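Local coordinates for thioredoxin family protein (Pseudomonas aeruginosa, PDB 1Z6N) that is of unknown function but belongs to the thioredoxin family, and may therefore take part in thiol-disulfide chemistry; it also binds magnesium, at residues M64-P67 with D68-I71; A28-R31 with F32-K35. One frame throughout, in Å; residues are numbered along the deposited sequence.

Contact 1. Residues M64-P67 with D68-I71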
# COMPACT_ATOMS: atom_id res chain seq x y z
N MET A 64 2.52 11.04 5.08
CA MET A 64 3.96 11.01 4.83
C MET A 64 4.85 10.97 6.07
O MET A 64 6.03 10.63 5.97
CB MET A 64 4.39 12.15 3.89
CG MET A 64 4.23 11.81 2.43
SD MET A 64 5.41 10.52 1.79
CE MET A 64 6.96 11.54 1.81
N TRP A 65 4.31 11.36 7.23
CA TRP A 65 5.09 11.29 8.47
C TRP A 65 5.18 9.88 9.05
O TRP A 65 5.95 9.65 9.97
CB TRP A 65 4.52 12.25 9.52
CG TRP A 65 3.05 12.11 9.72
CD1 TRP A 65 2.08 12.88 9.14
CD2 TRP A 65 2.36 11.14 10.54
NE1 TRP A 65 0.83 12.45 9.56
CE2 TRP A 65 0.98 11.38 10.40
CE3 TRP A 65 2.78 10.08 11.37
CZ2 TRP A 65 0.01 10.62 11.07
CZ3 TRP A 65 1.80 9.30 12.02
CH2 TRP A 65 0.44 9.58 11.87
N CYS A 66 4.34 8.98 8.54
CA CYS A 66 4.23 7.63 9.11
C CYS A 66 5.27 6.70 8.47
O CYS A 66 5.23 6.49 7.27
CB CYS A 66 2.82 7.11 8.87
SG CYS A 66 2.68 5.36 9.27
N PRO A 67 6.22 6.15 9.27
CA PRO A 67 7.22 5.24 8.72
C PRO A 67 6.62 4.03 8.02
O PRO A 67 7.16 3.58 7.00
CB PRO A 67 8.03 4.81 9.96
CG PRO A 67 7.96 6.01 10.81
CD PRO A 67 6.50 6.44 10.69
N ASP A 68 5.50 3.53 8.55
CA ASP A 68 4.84 2.38 7.93
C ASP A 68 4.30 2.75 6.55
O ASP A 68 4.29 1.92 5.64
CB ASP A 68 3.72 1.84 8.81
CG ASP A 68 4.22 1.39 10.15
OD1 ASP A 68 5.03 0.44 10.16
OD2 ASP A 68 3.85 1.99 11.18
N CYS A 69 3.83 3.99 6.39
CA CYS A 69 3.43 4.48 5.06
C CYS A 69 4.62 4.65 4.13
O CYS A 69 4.57 4.27 2.97
CB CYS A 69 2.67 5.80 5.16
SG CYS A 69 1.06 5.61 5.97
N GLN A 70 5.70 5.25 4.64
CA GLN A 70 6.89 5.43 3.80
C GLN A 70 7.38 4.10 3.22
O GLN A 70 7.68 3.99 2.03
CB GLN A 70 8.02 6.10 4.59
CG GLN A 70 7.67 7.49 5.09
CD GLN A 70 8.56 7.93 6.22
OE1 GLN A 70 9.52 7.22 6.60
NE2 GLN A 70 8.27 9.10 6.78
N ILE A 71 7.44 3.08 4.08
CA ILE A 71 7.91 1.75 3.71
C ILE A 71 6.95 1.08 2.75
O ILE A 71 7.31 0.75 1.63
CB ILE A 71 8.09 0.88 4.96
CG1 ILE A 71 9.23 1.44 5.83
CG2 ILE A 71 8.39 -0.58 4.58
CD1 ILE A 71 9.24 0.94 7.28

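Contact 2. Residues A28-R31 with F32-K35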
# COMPACT_ATOMS: atom_id res chain seq x y z
N ALA A 28 13.41 9.36 2.93
CA ALA A 28 13.17 8.00 3.43
C ALA A 28 12.47 7.17 2.35
O ALA A 28 12.85 6.04 2.07
CB ALA A 28 12.35 8.03 4.72
N VAL A 29 11.43 7.75 1.75
CA VAL A 29 10.73 7.08 0.66
C VAL A 29 11.66 6.76 -0.52
O VAL A 29 11.65 5.64 -1.04
CB VAL A 29 9.51 7.90 0.18
CG1 VAL A 29 9.00 7.37 -1.16
CG2 VAL A 29 8.44 7.88 1.26
N ALA A 30 12.46 7.74 -0.94
CA ALA A 30 13.42 7.56 -2.03
C ALA A 30 14.36 6.39 -1.77
O ALA A 30 14.69 5.63 -2.69
CB ALA A 30 14.22 8.82 -2.25
N ARG A 31 14.82 6.27 -0.53
CA ARG A 31 15.78 5.23 -0.18
C ARG A 31 15.13 3.84 -0.07
O ARG A 31 15.74 2.86 -0.48
CB ARG A 31 16.52 5.58 1.10
CG ARG A 31 17.51 6.72 0.89
CD ARG A 31 18.34 6.99 2.13
NE ARG A 31 17.51 7.33 3.28
CZ ARG A 31 17.13 8.56 3.62
NH1 ARG A 31 17.48 9.61 2.89
NH2 ARG A 31 16.38 8.73 4.70
N PHE A 32 13.91 3.76 0.45
CA PHE A 32 13.22 2.46 0.43
C PHE A 32 12.99 2.04 -1.01
O PHE A 32 13.16 0.87 -1.37
CB PHE A 32 11.88 2.49 1.21
CG PHE A 32 12.04 2.62 2.70
CD1 PHE A 32 12.81 1.69 3.42
CD2 PHE A 32 11.41 3.65 3.39
CE1 PHE A 32 12.96 1.83 4.81
CE2 PHE A 32 11.55 3.80 4.77
CZ PHE A 32 12.32 2.88 5.48
N ARG A 33 12.61 3.00 -1.85
CA ARG A 33 12.40 2.76 -3.27
C ARG A 33 13.69 2.28 -3.93
O ARG A 33 13.69 1.27 -4.64
CB ARG A 33 11.86 4.02 -3.94
CG ARG A 33 11.55 3.88 -5.42
CD ARG A 33 11.32 5.24 -6.10
NE ARG A 33 10.28 6.08 -5.49
CZ ARG A 33 10.40 7.40 -5.33
NH1 ARG A 33 11.51 8.02 -5.70
NH2 ARG A 33 9.42 8.10 -4.78
N GLN A 34 14.79 2.98 -3.67
CA GLN A 34 16.08 2.58 -4.23
C GLN A 34 16.51 1.18 -3.77
O GLN A 34 17.13 0.45 -4.54
CB GLN A 34 17.15 3.63 -3.91
CG GLN A 34 18.48 3.41 -4.61
CD GLN A 34 19.46 4.50 -4.28
OE1 GLN A 34 20.67 4.27 -4.19
NE2 GLN A 34 18.93 5.72 -4.07
N LYS A 35 16.20 0.84 -2.52
CA LYS A 35 16.54 -0.49 -1.98
C LYS A 35 15.84 -1.59 -2.77
O LYS A 35 16.46 -2.58 -3.19
CB LYS A 35 16.23 -0.62 -0.49
CG LYS A 35 16.44 -2.04 0.07
CD LYS A 35 16.35 -2.05 1.59
CE LYS A 35 16.62 -3.44 2.16
NZ LYS A 35 17.03 -3.30 3.58
O HOH W 1 14.52 6.88 -5.44

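Contact 1. Residues M64-P67 with D68-I71
Cys66 and Pro67 open helix 67-82 with its first two main-chain bonds, Gln70 N to Cys66 O at 2.9 Å and Ile71 N to Pro67 O at 3.0 Å, so that the loop 64-67 passes into the first turn 68-71 without a break. Cys66 sits at the N-cap. Cys66 SG, turned anti to its own backbone N (chi1 170°), swings over the start of the helix and accepts a capping bond from Cys69 N at 3.4 Å. From three residues on, within the first turn, Cys69 brings its own sulfur alongside: Cys66 SG and Cys69 SG are 3.7 Å apart, too far for a disulfide, and both are modelled as free thiols. The CB of Asp68 closes on Cys66 SG from another side, while its carboxylate is held by Arg130 and Tyr145. Gln70 reaches back along the loop. Its extended chain passes Cys66 O, with Gln70 CG 3.4 Å from Cys66 O, and Gln70 NE2 gives an almost straight bond (175°) to Met64 O at 2.8 Å. Met64 O lies in the plane of the Gln70 amide, which fixes the rotation of that group, and the bond ties the loop down ahead of the N-cap. The ring of Trp65 carries Cys66 CB over one face, and its NE1 bonds to Glu63. Cys-Pro-Asp-Cys at a helix start matches the thioredoxin-type CxxC motif; an N-cap sulfur that accepts the Cys69 N-H, with the second sulfur beside it, is consistent with a redox-active pair.

Contact 2. Residues A28-R31 with F32-K35
Ala28 to Arg31 each offer their carbonyl oxygen to the residue four further on, in the middle of helix 23-39. Phe32 N reaches Ala28 O at 3.0 Å and Arg33 N reaches Val29 O at 2.9 Å; Gln34 N to Ala30 O and Lys35 N to Arg31 O continue the series. A water adds a polar link on the outer side: it donates to Ala30 O at 3.0 Å and accepts from Arg33 NH1 at 3.2 Å. Ala30 O thus has two donors, one from the main chain and one from solvent, and the guanidinium is tethered to the preceding turn without touching that oxygen itself. Van der Waals contacts involve the same turn. The guanidinium of Arg33 folds back because its chain, leaving anti to the backbone N (chi1 -178°), bends at chi3 (-56°); Arg33 NH2 then comes within 3.7 Å of Val29 CG1, while Ala30 CA lies over one guanidinium face, toward its rim. The Phe32 ring leans against the previous turn, with Phe32 CD2 3.1 Å from Ala28 O; the apolar pair is Phe32 CE2 and Ala28 CB, 4.3 Å apart. Charge pairing occurs farther out, where the extended Lys35 chain leads its NZ away to a salt bridge with Asp149 and a bond to Ala147 O. Val29 faces helix 14-19 through Phe14 and Val18. The arrangement is that of an amphipathic alpha-helix on the flank of an alpha-beta-alpha sandwich, with its apolar side against neighbouring helices and its polar side largely toward solvent.

Overall arrangement
Contact 2 comes first along the chain and lies at the surface, within helix 23-39; contact 1 is mostly buried, where a loop turns into helix 67-82. Their centres are 11 Å apart, and the two helices touch directly: Ile71 CG1 meets Phe32 CZ at 3.4 Å, Gln70 OE1 lies against Ala28 CB, and Gln70 CB packs on Val29 CG2. Helix 23-39 therefore covers one side of the turn that carries the cysteine pair. Both contacts rest on main-chain helical bonding, but their side-chain chemistry differs: thiols and a side-chain amide close contact 1, whereas a water-linked arginine and a lysine salt bridge mark the outer position of contact 2.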